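Local structure of ParM protein (Staphylococcus aureus, 3JS6) at residues A[108-122]-A[149-163]. The protein probably binds nucleotide and assembles into actin-like filaments that segregate plasmid DNA during cell division. Residues are numbered along the deposited sequence; the frame is centred on the assembly and turned at random.
Sequences PEEVVNVVIATGMPS and AKTINVKGVKIVAQP
Asn113 and Asn153 run alongside each other from neighbouring parallel strands, their amides nearly coplanar (20° apart), with Asn113 ND2 3.3 Å from Asn153 OD1. Short polar side chains suit this partly exposed position; Asn153 ND2 is hydrogen-bonded to Ser140 OG.

On the other face branched aliphatic residues, well suited to extended backbone, mesh across the strands. Ile116 reaches along the sheet and meets Val154 at about a right angle, CD1 to CG2 3.9 Å, while Val114 CG2 approaches the same methyl obliquely at 4.1 Å. Further on, Thr118 uses both branches: with OG1 anti to the backbone N (chi1 -171°), the hydroxyl bonds to Leu9 O and CG2 rests 3.7 Å from Ile159 CG1. CG of selenomethionine Met120 lies near Ile159 CG2, though the position of its terminal methyl is doubtful.

A beta bulge at Lys155 shifts the register of the ladder by one residue. Lys155 N bonds to Val114 O (2.7 Å) and Ile116 N to Gly156 O (2.9 Å), so the 149-161 strand gains one residue; Gly156 N is buried without a partner. At the N-terminal end of the pair Lys150 bends to bring NZ above the carbonyl plane of Glu109, 2.8 Å from its O, and also bonds to Val107 O, so its ammonium group ties down the turn entering strand 111-120.

The pair belongs to the parallel part of the actin-like N-terminal domain's sheet. Strand 4-11 flanks 111-120 on its other edge, strand 141-145 joins 148-161 antiparallel, helix 128-137 packs on the Thr118 face, and Tyr330 of helix 325-342 touches Ala117 and Val160 on the opposite one.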
ATOM      1  N   PRO A 108      -8.951 -15.868 -15.857  1.00 31.65           N
ATOM      2  CA  PRO A 108      -8.801 -16.874 -16.917  1.00 30.77           C
ATOM      3  C   PRO A 108      -9.059 -16.422 -18.352  1.00 29.35           C
ATOM      4  O   PRO A 108      -8.317 -16.786 -19.247  1.00 33.21           O
ATOM      5  CB  PRO A 108      -9.777 -17.983 -16.489  1.00 32.90           C
ATOM      6  CG  PRO A 108     -10.013 -17.726 -15.018  1.00 32.97           C
ATOM      7  CD  PRO A 108     -10.070 -16.222 -14.966  1.00 22.97           C
ATOM      8  N   GLU A 109     -10.133 -15.662 -18.570  1.00 30.34           N
ATOM      9  CA  GLU A 109     -10.482 -15.182 -19.911  1.00 37.91           C
ATOM     10  C   GLU A 109      -9.450 -14.247 -20.496  1.00 35.38           C
ATOM     11  O   GLU A 109      -8.705 -13.586 -19.765  1.00 31.84           O
ATOM     12  CB  GLU A 109     -11.813 -14.412 -19.921  1.00 48.92           C
ATOM     13  CG  GLU A 109     -12.912 -15.003 -19.108  1.00 46.53           C
ATOM     14  CD  GLU A 109     -12.975 -14.417 -17.718  1.00 43.11           C
ATOM     15  OE1 GLU A 109     -13.566 -13.332 -17.544  1.00 47.89           O
ATOM     16  OE2 GLU A 109     -12.432 -15.044 -16.798  1.00 32.34           O
ATOM     17  N   GLU A 110      -9.449 -14.181 -21.825  1.00 35.55           N
ATOM     18  CA  GLU A 110      -8.550 -13.325 -22.597  1.00 35.32           C
ATOM     19  C   GLU A 110      -8.829 -11.838 -22.422  1.00 33.76           C
ATOM     20  O   GLU A 110      -7.910 -11.029 -22.246  1.00 34.09           O
ATOM     21  CB  GLU A 110      -8.672 -13.629 -24.086  1.00 41.43           C
ATOM     22  CG  GLU A 110      -7.803 -14.733 -24.587  1.00 57.19           C
ATOM     23  CD  GLU A 110      -7.088 -14.332 -25.857  1.00 58.12           C
ATOM     24  OE1 GLU A 110      -6.199 -13.453 -25.778  1.00 66.93           O
ATOM     25  OE2 GLU A 110      -7.423 -14.879 -26.930  1.00 57.01           O
ATOM     26  N   VAL A 111     -10.096 -11.470 -22.519  1.00 32.23           N
ATOM     27  CA  VAL A 111     -10.470 -10.071 -22.379  1.00 29.37           C
ATOM     28  C   VAL A 111     -10.871  -9.796 -20.943  1.00 25.16           C
ATOM     29  O   VAL A 111     -11.847 -10.348 -20.444  1.00 24.63           O
ATOM     30  CB  VAL A 111     -11.626  -9.707 -23.318  1.00 30.62           C
ATOM     31  CG1 VAL A 111     -12.017  -8.231 -23.114  1.00 30.19           C
ATOM     32  CG2 VAL A 111     -11.190  -9.929 -24.765  1.00 27.24           C
ATOM     33  N   VAL A 112     -10.113  -8.925 -20.292  1.00 21.37           N
ATOM     34  CA  VAL A 112     -10.316  -8.592 -18.882  1.00 19.28           C
ATOM     35  C   VAL A 112     -10.847  -7.195 -18.694  1.00 20.17           C
ATOM     36  O   VAL A 112     -10.089  -6.227 -18.829  1.00 22.10           O
ATOM     37  CB  VAL A 112      -8.956  -8.704 -18.103  1.00 19.42           C
ATOM     38  CG1 VAL A 112      -9.177  -8.491 -16.606  1.00 15.33           C
ATOM     39  CG2 VAL A 112      -8.350 -10.066 -18.344  1.00 21.62           C
ATOM     40  N   ASN A 113     -12.140  -7.063 -18.393  1.00 20.05           N
ATOM     41  CA  ASN A 113     -12.719  -5.745 -18.177  1.00 22.31           C
ATOM     42  C   ASN A 113     -12.670  -5.470 -16.675  1.00 17.84           C
ATOM     43  O   ASN A 113     -13.037  -6.324 -15.865  1.00 22.18           O
ATOM     44  CB  ASN A 113     -14.168  -5.720 -18.666  1.00 32.89           C
ATOM     45  CG  ASN A 113     -14.289  -6.086 -20.135  1.00 36.09           C
ATOM     46  OD1 ASN A 113     -14.976  -7.036 -20.492  1.00 41.14           O
ATOM     47  ND2 ASN A 113     -13.615  -5.331 -20.990  1.00 27.71           N
ATOM     48  N   VAL A 114     -12.228  -4.284 -16.307  1.00 16.94           N
ATOM     49  CA  VAL A 114     -12.122  -3.960 -14.900  1.00 21.35           C
ATOM     50  C   VAL A 114     -12.405  -2.524 -14.581  1.00 18.63           C
ATOM     51  O   VAL A 114     -12.514  -1.660 -15.470  1.00 22.45           O
ATOM     52  CB  VAL A 114     -10.672  -4.195 -14.394  1.00 22.14           C
ATOM     53  CG1 VAL A 114     -10.199  -5.604 -14.747  1.00 20.44           C
ATOM     54  CG2 VAL A 114      -9.729  -3.144 -15.042  1.00 22.24           C
ATOM     55  N   VAL A 115     -12.532  -2.291 -13.281  1.00 16.63           N
ATOM     56  CA  VAL A 115     -12.607  -0.950 -12.734  1.00 15.23           C
ATOM     57  C   VAL A 115     -11.376  -1.000 -11.796  1.00 17.32           C
ATOM     58  O   VAL A 115     -11.045  -2.068 -11.265  1.00 22.49           O
ATOM     59  CB  VAL A 115     -13.845  -0.703 -11.912  1.00 23.05           C
ATOM     60  CG1 VAL A 115     -15.060  -0.559 -12.850  1.00 20.29           C
ATOM     61  CG2 VAL A 115     -14.038  -1.838 -10.917  1.00 19.02           C
ATOM     62  N   ILE A 116     -10.697   0.127 -11.622  1.00 18.71           N
ATOM     63  CA  ILE A 116      -9.520   0.198 -10.756  1.00 17.58           C
ATOM     64  C   ILE A 116      -9.746   1.155  -9.585  1.00 19.88           C
ATOM     65  O   ILE A 116     -10.115   2.321  -9.778  1.00 23.03           O
ATOM     66  CB  ILE A 116      -8.269   0.690 -11.547  1.00 20.54           C
ATOM     67  CG1 ILE A 116      -7.946  -0.284 -12.679  1.00 16.52           C
ATOM     68  CG2 ILE A 116      -7.081   0.869 -10.599  1.00 22.05           C
ATOM     69  CD1 ILE A 116      -6.758   0.185 -13.560  1.00 20.48           C
ATOM     70  N   ALA A 117      -9.556   0.643  -8.376  1.00 16.00           N
ATOM     71  CA  ALA A 117      -9.678   1.436  -7.163  1.00 18.05           C
ATOM     72  C   ALA A 117      -8.269   1.570  -6.574  1.00 20.51           C
ATOM     73  O   ALA A 117      -7.591   0.578  -6.358  1.00 20.58           O
ATOM     74  CB  ALA A 117     -10.581   0.737  -6.168  1.00 21.96           C
ATOM     75  N   THR A 118      -7.824   2.797  -6.341  1.00 14.82           N
ATOM     76  CA  THR A 118      -6.514   2.985  -5.764  1.00 19.20           C
ATOM     77  C   THR A 118      -6.514   4.245  -4.900  1.00 24.31           C
ATOM     78  O   THR A 118      -7.557   4.885  -4.707  1.00 27.90           O
ATOM     79  CB  THR A 118      -5.447   3.093  -6.850  1.00 20.14           C
ATOM     80  OG1 THR A 118      -4.150   3.070  -6.232  1.00 23.63           O
ATOM     81  CG2 THR A 118      -5.635   4.397  -7.674  1.00 22.15           C
ATOM     82  N   GLY A 119      -5.350   4.583  -4.372  1.00 21.18           N
ATOM     83  CA  GLY A 119      -5.229   5.764  -3.544  1.00 19.21           C
ATOM     84  C   GLY A 119      -3.952   6.536  -3.845  1.00 27.07           C
ATOM     85  O   GLY A 119      -3.094   6.078  -4.612  1.00 28.00           O
HETATM   86  N   MSE A 120      -3.829   7.719  -3.253  1.00 24.22           N
HETATM   87  CA  MSE A 120      -2.636   8.540  -3.427  1.00 26.32           C
HETATM   88  C   MSE A 120      -2.484   9.411  -2.195  1.00 31.62           C
HETATM   89  O   MSE A 120      -3.430   9.532  -1.399  1.00 27.98           O
HETATM   90  CB  MSE A 120      -2.723   9.387  -4.712  1.00 29.22           C
HETATM   91  CG  MSE A 120      -4.001  10.154  -4.932  1.00 35.56           C
HETATM   92 SE   MSE A 120      -3.974  11.177  -6.614  1.00 41.15          SE
HETATM   93  CE  MSE A 120      -4.632   9.914  -7.875  1.00 60.19           C
ATOM     94  N   PRO A 121      -1.282   9.995  -1.982  1.00 36.20           N
ATOM     95  CA  PRO A 121      -1.045  10.853  -0.812  1.00 34.34           C
ATOM     96  C   PRO A 121      -2.152  11.889  -0.679  1.00 27.66           C
ATOM     97  O   PRO A 121      -2.595  12.455  -1.668  1.00 31.89           O
ATOM     98  CB  PRO A 121       0.307  11.492  -1.120  1.00 34.16           C
ATOM     99  CG  PRO A 121       1.013  10.388  -1.875  1.00 38.76           C
ATOM    100  CD  PRO A 121      -0.070   9.907  -2.822  1.00 31.86           C
ATOM    101  N   SER A 122      -2.589  12.128   0.550  1.00 39.13           N
ATOM    102  CA  SER A 122      -3.658  13.086   0.798  1.00 39.55           C
ATOM    103  C   SER A 122      -3.343  14.453   0.217  1.00 36.91           C
ATOM    104  O   SER A 122      -4.232  15.146  -0.272  1.00 42.65           O
ATOM    105  CB  SER A 122      -3.911  13.218   2.308  1.00 48.02           C
ATOM    106  OG  SER A 122      -4.231  11.964   2.893  1.00 60.64           O
ATOM    107  N   ALA A 149      -1.230 -13.551 -23.328  1.00 29.49           N
ATOM    108  CA  ALA A 149      -1.822 -12.264 -23.690  1.00 31.02           C
ATOM    109  C   ALA A 149      -3.154 -11.975 -23.010  1.00 32.04           C
ATOM    110  O   ALA A 149      -4.066 -12.800 -23.033  1.00 28.29           O
ATOM    111  CB  ALA A 149      -2.010 -12.181 -25.228  1.00 24.40           C
ATOM    112  N   LYS A 150      -3.252 -10.808 -22.387  1.00 29.96           N
ATOM    113  CA  LYS A 150      -4.497 -10.380 -21.747  1.00 25.69           C
ATOM    114  C   LYS A 150      -4.801  -9.024 -22.330  1.00 28.37           C
ATOM    115  O   LYS A 150      -3.908  -8.170 -22.410  1.00 22.02           O
ATOM    116  CB  LYS A 150      -4.346 -10.221 -20.228  1.00 29.33           C
ATOM    117  CG  LYS A 150      -4.178 -11.524 -19.455  1.00 24.58           C
ATOM    118  CD  LYS A 150      -5.357 -12.452 -19.646  1.00 26.04           C
ATOM    119  CE  LYS A 150      -5.147 -13.740 -18.868  1.00 30.05           C
ATOM    120  NZ  LYS A 150      -6.258 -14.711 -19.056  1.00 31.30           N
ATOM    121  N   THR A 151      -6.049  -8.840 -22.748  1.00 27.34           N
ATOM    122  CA  THR A 151      -6.517  -7.573 -23.273  1.00 22.93           C
ATOM    123  C   THR A 151      -7.207  -6.947 -22.078  1.00 23.60           C
ATOM    124  O   THR A 151      -8.170  -7.514 -21.558  1.00 25.10           O
ATOM    125  CB  THR A 151      -7.570  -7.773 -24.384  1.00 28.65           C
ATOM    126  OG1 THR A 151      -6.953  -8.383 -25.520  1.00 31.60           O
ATOM    127  CG2 THR A 151      -8.180  -6.444 -24.786  1.00 30.29           C
ATOM    128  N   ILE A 152      -6.739  -5.782 -21.648  1.00 20.05           N
ATOM    129  CA  ILE A 152      -7.320  -5.148 -20.472  1.00 21.00           C
ATOM    130  C   ILE A 152      -8.040  -3.847 -20.765  1.00 19.15           C
ATOM    131  O   ILE A 152      -7.423  -2.875 -21.218  1.00 27.68           O
ATOM    132  CB  ILE A 152      -6.226  -4.865 -19.418  1.00 25.76           C
ATOM    133  CG1 ILE A 152      -5.619  -6.195 -18.960  1.00 25.46           C
ATOM    134  CG2 ILE A 152      -6.809  -4.081 -18.237  1.00 26.42           C
ATOM    135  CD1 ILE A 152      -4.119  -6.208 -18.935  1.00 26.27           C
ATOM    136  N   ASN A 153      -9.331  -3.812 -20.499  1.00 22.70           N
ATOM    137  CA  ASN A 153     -10.135  -2.608 -20.688  1.00 24.25           C
ATOM    138  C   ASN A 153     -10.513  -2.022 -19.331  1.00 22.24           C
ATOM    139  O   ASN A 153     -10.965  -2.748 -18.450  1.00 22.29           O
ATOM    140  CB  ASN A 153     -11.366  -2.914 -21.543  1.00 22.63           C
ATOM    141  CG  ASN A 153     -11.004  -3.437 -22.919  1.00 26.70           C
ATOM    142  OD1 ASN A 153     -11.410  -4.534 -23.304  1.00 25.16           O
ATOM    143  ND2 ASN A 153     -10.255  -2.641 -23.675  1.00 20.00           N
ATOM    144  N   VAL A 154     -10.332  -0.731 -19.147  1.00 19.87           N
ATOM    145  CA  VAL A 154     -10.677  -0.113 -17.878  1.00 17.89           C
ATOM    146  C   VAL A 154     -11.994   0.644 -18.052  1.00 24.76           C
ATOM    147  O   VAL A 154     -12.085   1.588 -18.845  1.00 22.81           O
ATOM    148  CB  VAL A 154      -9.572   0.845 -17.408  1.00 23.72           C
ATOM    149  CG1 VAL A 154      -9.998   1.528 -16.117  1.00 25.43           C
ATOM    150  CG2 VAL A 154      -8.271   0.044 -17.154  1.00 24.49           C
ATOM    151  N   LYS A 155     -12.995   0.233 -17.296  1.00 22.03           N
ATOM    152  CA  LYS A 155     -14.335   0.819 -17.384  1.00 27.36           C
ATOM    153  C   LYS A 155     -14.564   1.947 -16.408  1.00 33.72           C
ATOM    154  O   LYS A 155     -15.575   2.652 -16.494  1.00 28.19           O
ATOM    155  CB  LYS A 155     -15.373  -0.268 -17.133  1.00 28.45           C
ATOM    156  CG  LYS A 155     -15.244  -1.439 -18.073  1.00 27.51           C
ATOM    157  CD  LYS A 155     -15.246  -0.977 -19.516  1.00 28.68           C
ATOM    158  CE  LYS A 155     -15.153  -2.161 -20.463  1.00 37.12           C
ATOM    159  NZ  LYS A 155     -15.230  -1.725 -21.897  1.00 47.73           N
ATOM    160  N   GLY A 156     -13.634   2.100 -15.465  1.00 19.58           N
ATOM    161  CA  GLY A 156     -13.765   3.158 -14.481  1.00 23.29           C
ATOM    162  C   GLY A 156     -12.584   3.167 -13.522  1.00 26.45           C
ATOM    163  O   GLY A 156     -11.910   2.129 -13.337  1.00 23.22           O
ATOM    164  N   VAL A 157     -12.337   4.328 -12.917  1.00 20.40           N
ATOM    165  CA  VAL A 157     -11.232   4.507 -11.961  1.00 23.01           C
ATOM    166  C   VAL A 157     -11.709   5.312 -10.761  1.00 20.72           C
ATOM    167  O   VAL A 157     -12.409   6.307 -10.906  1.00 22.02           O
ATOM    168  CB  VAL A 157     -10.035   5.254 -12.606  1.00 26.59           C
ATOM    169  CG1 VAL A 157      -8.936   5.495 -11.563  1.00 25.72           C
ATOM    170  CG2 VAL A 157      -9.482   4.429 -13.771  1.00 24.04           C
ATOM    171  N   LYS A 158     -11.345   4.871  -9.567  1.00 22.28           N
ATOM    172  CA  LYS A 158     -11.744   5.597  -8.376  1.00 20.51           C
ATOM    173  C   LYS A 158     -10.516   5.770  -7.511  1.00 22.90           C
ATOM    174  O   LYS A 158      -9.895   4.785  -7.119  1.00 26.06           O
ATOM    175  CB  LYS A 158     -12.818   4.824  -7.626  1.00 19.19           C
ATOM    176  CG  LYS A 158     -13.286   5.478  -6.313  1.00 34.29           C
ATOM    177  CD  LYS A 158     -13.831   6.899  -6.495  1.00 36.06           C
ATOM    178  CE  LYS A 158     -14.517   7.384  -5.220  1.00 42.66           C
ATOM    179  NZ  LYS A 158     -14.930   8.797  -5.312  1.00 33.69           N
ATOM    180  N   ILE A 159     -10.163   7.023  -7.235  1.00 24.67           N
ATOM    181  CA  ILE A 159      -8.991   7.327  -6.426  1.00 27.71           C
ATOM    182  C   ILE A 159      -9.325   8.095  -5.144  1.00 29.64           C
ATOM    183  O   ILE A 159     -10.018   9.109  -5.190  1.00 24.73           O
ATOM    184  CB  ILE A 159      -8.002   8.200  -7.208  1.00 24.67           C
ATOM    185  CG1 ILE A 159      -7.545   7.490  -8.484  1.00 22.63           C
ATOM    186  CG2 ILE A 159      -6.838   8.549  -6.314  1.00 37.47           C
ATOM    187  CD1 ILE A 159      -6.999   8.424  -9.507  1.00 25.29           C
ATOM    188  N   VAL A 160      -8.846   7.625  -3.996  1.00 20.74           N
ATOM    189  CA  VAL A 160      -9.087   8.381  -2.775  1.00 27.46           C
ATOM    190  C   VAL A 160      -7.774   8.647  -2.047  1.00 28.24           C
ATOM    191  O   VAL A 160      -6.709   8.211  -2.499  1.00 27.64           O
ATOM    192  CB  VAL A 160     -10.048   7.638  -1.817  1.00 26.64           C
ATOM    193  CG1 VAL A 160     -11.398   7.450  -2.496  1.00 28.77           C
ATOM    194  CG2 VAL A 160      -9.452   6.314  -1.381  1.00 31.15           C
ATOM    195  N   ALA A 161      -7.843   9.379  -0.937  1.00 26.03           N
ATOM    196  CA  ALA A 161      -6.641   9.636  -0.124  1.00 32.58           C
ATOM    197  C   ALA A 161      -6.272   8.305   0.538  1.00 28.25           C
ATOM    198  O   ALA A 161      -7.147   7.578   1.007  1.00 34.87           O
ATOM    199  CB  ALA A 161      -6.939  10.697   0.942  1.00 36.79           C
ATOM    200  N   GLN A 162      -4.987   7.984   0.608  1.00 32.71           N
ATOM    201  CA  GLN A 162      -4.565   6.692   1.159  1.00 38.69           C
ATOM    202  C   GLN A 162      -5.115   6.274   2.515  1.00 36.98           C
ATOM    203  O   GLN A 162      -5.521   5.116   2.690  1.00 36.47           O
ATOM    204  CB  GLN A 162      -3.043   6.606   1.191  1.00 44.06           C
ATOM    205  CG  GLN A 162      -2.404   7.163  -0.039  1.00 48.33           C
ATOM    206  CD  GLN A 162      -0.963   6.744  -0.175  1.00 57.31           C
ATOM    207  OE1 GLN A 162      -0.189   6.789   0.793  1.00 50.43           O
ATOM    208  NE2 GLN A 162      -0.587   6.337  -1.381  1.00 44.30           N
ATOM    209  N   PRO A 163      -5.117   7.193   3.502  1.00 29.02           N
ATOM    210  CA  PRO A 163      -5.641   6.818   4.820  1.00 36.80           C
ATOM    211  C   PRO A 163      -7.103   6.399   4.740  1.00 33.43           C
ATOM    212  O   PRO A 163      -7.586   5.692   5.620  1.00 30.16           O
ATOM    213  CB  PRO A 163      -5.462   8.094   5.661  1.00 30.91           C
ATOM    214  CG  PRO A 163      -4.309   8.793   4.995  1.00 34.57           C
ATOM    215  CD  PRO A 163      -4.598   8.574   3.511  1.00 38.29           C
TER